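Local coordinates for protein polyketide synthase PksR (Bacillus subtilis, PDB 4U3V) that takes part in intermediate steps of bacillaene synthesis, this piece being its enoyl-isomerase domain, a double hotdog of the polyketide synthase dehydratase family, at residues S183-I188 and W248-L253. Numbering follows the deposited sequence.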
ATOM      1  N   SER A 183      -6.184  17.556   2.155  1.00 27.05           N
ATOM      2  CA  SER A 183      -6.688  16.239   1.753  1.00 27.39           C
ATOM      3  C   SER A 183      -6.708  16.033   0.254  1.00 24.45           C
ATOM      4  O   SER A 183      -6.664  16.989  -0.544  1.00 27.05           O
ATOM      5  CB  SER A 183      -8.100  15.986   2.312  1.00 31.03           C
ATOM      6  OG  SER A 183      -8.974  16.959   1.815  1.00 31.99           O
ATOM      7  N   ILE A 184      -6.905  14.784  -0.144  1.00 24.46           N
ATOM      8  CA  ILE A 184      -7.158  14.508  -1.562  1.00 24.01           C
ATOM      9  C   ILE A 184      -8.127  13.360  -1.645  1.00 26.96           C
ATOM     10  O   ILE A 184      -8.096  12.469  -0.811  1.00 24.91           O
ATOM     11  CB  ILE A 184      -5.847  14.262  -2.363  1.00 23.72           C
ATOM     12  CG1 ILE A 184      -6.117  14.302  -3.893  1.00 26.92           C
ATOM     13  CG2 ILE A 184      -5.112  12.998  -1.865  1.00 24.06           C
ATOM     14  CD1 ILE A 184      -4.858  14.484  -4.720  1.00 29.94           C
ATOM     15  N   LEU A 185      -9.010  13.392  -2.654  1.00 26.06           N
ATOM     16  CA  LEU A 185     -10.002  12.331  -2.848  1.00 28.04           C
ATOM     17  C   LEU A 185      -9.763  11.772  -4.246  1.00 24.05           C
ATOM     18  O   LEU A 185      -9.640  12.517  -5.209  1.00 27.98           O
ATOM     19  CB  LEU A 185     -11.444  12.882  -2.711  1.00 28.59           C
ATOM     20  CG  LEU A 185     -12.557  11.943  -3.189  1.00 27.65           C
ATOM     21  CD1 LEU A 185     -12.818  10.934  -2.104  1.00 31.32           C
ATOM     22  CD2 LEU A 185     -13.814  12.783  -3.499  1.00 33.06           C
ATOM     23  N   ALA A 186      -9.472  10.478  -4.324  1.00 26.25           N
ATOM     24  CA  ALA A 186      -9.089   9.855  -5.586  1.00 24.95           C
ATOM     25  C   ALA A 186     -10.136   8.794  -5.935  1.00 25.60           C
ATOM     26  O   ALA A 186     -10.558   8.017  -5.063  1.00 27.42           O
ATOM     27  CB  ALA A 186      -7.712   9.193  -5.465  1.00 29.21           C
ATOM     28  N   LYS A 187     -10.572   8.778  -7.187  1.00 28.98           N
ATOM     29  CA  LYS A 187     -11.285   7.594  -7.677  1.00 30.69           C
ATOM     30  C   LYS A 187     -10.292   6.698  -8.402  1.00 27.11           C
ATOM     31  O   LYS A 187      -9.504   7.177  -9.226  1.00 33.18           O
ATOM     32  CB  LYS A 187     -12.418   7.994  -8.627  1.00 39.78           C
ATOM     33  CG  LYS A 187     -13.407   6.855  -8.835  1.00 39.33           C
ATOM     34  CD  LYS A 187     -14.487   7.236  -9.828  1.00 46.68           C
ATOM     35  CE  LYS A 187     -15.599   6.194  -9.836  1.00 47.07           C
ATOM     36  NZ  LYS A 187     -16.588   6.620 -10.864  1.00 45.05           N
ATOM     37  N   ILE A 188     -10.307   5.407  -8.078  1.00 29.76           N
ATOM     38  CA  ILE A 188      -9.423   4.470  -8.733  1.00 32.43           C
ATOM     39  C   ILE A 188     -10.160   3.331  -9.420  1.00 33.39           C
ATOM     40  O   ILE A 188     -11.310   3.053  -9.121  1.00 36.89           O
ATOM     41  CB  ILE A 188      -8.345   3.930  -7.761  1.00 28.38           C
ATOM     42  CG1 ILE A 188      -8.931   2.925  -6.755  1.00 32.98           C
ATOM     43  CG2 ILE A 188      -7.685   5.114  -7.038  1.00 29.31           C
ATOM     44  CD1 ILE A 188      -7.907   2.472  -5.707  1.00 34.59           C
ATOM     45  N   TRP A 248     -13.047   4.618  -4.100  1.00 30.87           N
ATOM     46  CA  TRP A 248     -12.516   5.943  -3.792  1.00 30.29           C
ATOM     47  C   TRP A 248     -11.540   5.864  -2.639  1.00 27.56           C
ATOM     48  O   TRP A 248     -11.640   4.990  -1.788  1.00 29.13           O
ATOM     49  CB  TRP A 248     -13.658   6.863  -3.386  1.00 38.95           C
ATOM     50  CG  TRP A 248     -14.645   7.125  -4.490  1.00 37.61           C
ATOM     51  CD1 TRP A 248     -15.726   6.317  -4.872  1.00 43.85           C
ATOM     52  CD2 TRP A 248     -14.689   8.270  -5.392  1.00 32.60           C
ATOM     53  NE1 TRP A 248     -16.386   6.863  -5.940  1.00 42.75           N
ATOM     54  CE2 TRP A 248     -15.831   8.039  -6.295  1.00 39.19           C
ATOM     55  CE3 TRP A 248     -13.901   9.391  -5.587  1.00 35.97           C
ATOM     56  CZ2 TRP A 248     -16.188   8.953  -7.286  1.00 41.74           C
ATOM     57  CZ3 TRP A 248     -14.306  10.336  -6.545  1.00 42.73           C
ATOM     58  CH2 TRP A 248     -15.420  10.113  -7.381  1.00 41.29           C
ATOM     59  N   LEU A 249     -10.553   6.762  -2.638  1.00 31.13           N
ATOM     60  CA  LEU A 249      -9.629   6.877  -1.474  1.00 28.65           C
ATOM     61  C   LEU A 249      -9.790   8.317  -0.969  1.00 22.98           C
ATOM     62  O   LEU A 249      -9.600   9.251  -1.751  1.00 29.19           O
ATOM     63  CB  LEU A 249      -8.166   6.676  -1.931  1.00 27.43           C
ATOM     64  CG  LEU A 249      -7.839   5.433  -2.754  1.00 30.49           C
ATOM     65  CD1 LEU A 249      -6.348   5.447  -3.144  1.00 28.65           C
ATOM     66  CD2 LEU A 249      -8.159   4.247  -1.859  1.00 32.51           C
ATOM     67  N   LEU A 250     -10.047   8.482   0.324  1.00 26.54           N
ATOM     68  CA  LEU A 250     -10.127   9.807   0.914  1.00 26.73           C
ATOM     69  C   LEU A 250      -8.929   9.888   1.855  1.00 22.01           C
ATOM     70  O   LEU A 250      -8.804   9.116   2.821  1.00 25.83           O
ATOM     71  CB  LEU A 250     -11.453   9.951   1.684  1.00 31.40           C
ATOM     72  CG  LEU A 250     -11.581  11.220   2.538  1.00 32.90           C
ATOM     73  CD1 LEU A 250     -11.246  12.453   1.714  1.00 34.27           C
ATOM     74  CD2 LEU A 250     -12.982  11.315   3.122  1.00 42.76           C
ATOM     75  N   ILE A 251      -8.013  10.799   1.534  1.00 25.42           N
ATOM     76  CA  ILE A 251      -6.699  10.811   2.195  1.00 23.65           C
ATOM     77  C   ILE A 251      -6.516  12.155   2.886  1.00 23.57           C
ATOM     78  O   ILE A 251      -6.774  13.188   2.301  1.00 27.29           O
ATOM     79  CB  ILE A 251      -5.620  10.657   1.104  1.00 24.97           C
ATOM     80  CG1 ILE A 251      -5.847   9.262   0.470  1.00 29.57           C
ATOM     81  CG2 ILE A 251      -4.222  10.889   1.695  1.00 30.89           C
ATOM     82  CD1 ILE A 251      -4.999   8.990  -0.741  1.00 33.39           C
ATOM     83  N   THR A 252      -6.178  12.115   4.166  1.00 21.89           N
ATOM     84  CA  THR A 252      -6.015  13.331   4.965  1.00 25.76           C
ATOM     85  C   THR A 252      -4.621  13.410   5.577  1.00 25.05           C
ATOM     86  O   THR A 252      -4.150  12.444   6.154  1.00 25.17           O
ATOM     87  CB  THR A 252      -7.086  13.361   6.060  1.00 32.67           C
ATOM     88  OG1 THR A 252      -8.361  13.429   5.400  1.00 39.36           O
ATOM     89  CG2 THR A 252      -6.936  14.612   6.912  1.00 39.74           C
ATOM     90  N   LEU A 253      -3.970  14.560   5.449  1.00 23.26           N
ATOM     91  CA  LEU A 253      -2.708  14.803   6.147  1.00 23.55           C
ATOM     92  C   LEU A 253      -2.982  15.015   7.641  1.00 27.14           C
ATOM     93  O   LEU A 253      -3.824  15.834   8.026  1.00 28.67           O
ATOM     94  CB  LEU A 253      -2.055  16.054   5.573  1.00 23.60           C
ATOM     95  CG  LEU A 253      -0.731  16.483   6.201  1.00 25.65           C
ATOM     96  CD1 LEU A 253       0.361  15.417   6.063  1.00 25.29           C
ATOM     97  CD2 LEU A 253      -0.288  17.828   5.608  1.00 30.03           C
TER
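Lys-187 and Trp-248 form a non-hydrogen-bonded pair of two antiparallel strands, and the lysine chain lies along one face of the indole. Lys-187 CB sits over the six-membered ring of Trp-248, 3.6 Å from its centroid and 12° off the normal, a CH-pi contact. Lys-187 CG, anti to the backbone N (chi1 -164°), rides 3.7 Å above the middle of the Trp-248 indole plane and is nearest CE2. From there the chain is extended: Lys-187 CD passes 3.5 Å from Trp-248 CZ2, CE stays within van der Waals range of CZ2 and CE2 of the same ring, and NZ runs on past the ring to a long, weak ion pair with Glu-270. The Trp-248 side chain leans toward strand 183-188, and CE3 and CZ3 also meet Leu-185, whose CG is 3.8 Å from CE3. Ile-142 of helix 142-147 touches both Trp-248 and Leu-185. On the reverse face of the sheet, Ile-184 and Ile-251 stand side by side, CG2 of the first 3.8 Å from CB of the second, while Ile-188 crosses Leu-249 at about a right angle; Ile-184, Ile-188 and Ile-251 reach helix 205-219. Two hydrogen-bonded pairs, Ile-184 with Ile-251 and Ala-186 with Leu-249, each contribute two backbone bonds, the shortest from Leu-249 N to Ala-186 O at 2.7 Å. Between them, Leu-185 CA makes a CA-H...O contact of 3.3 Å with Leu-249 O. With aliphatic side chains packed on a long helix, these neighbouring strands show the sheet-around-helix arrangement of a hotdog fold, here probably the C-terminal one of the double hotdog.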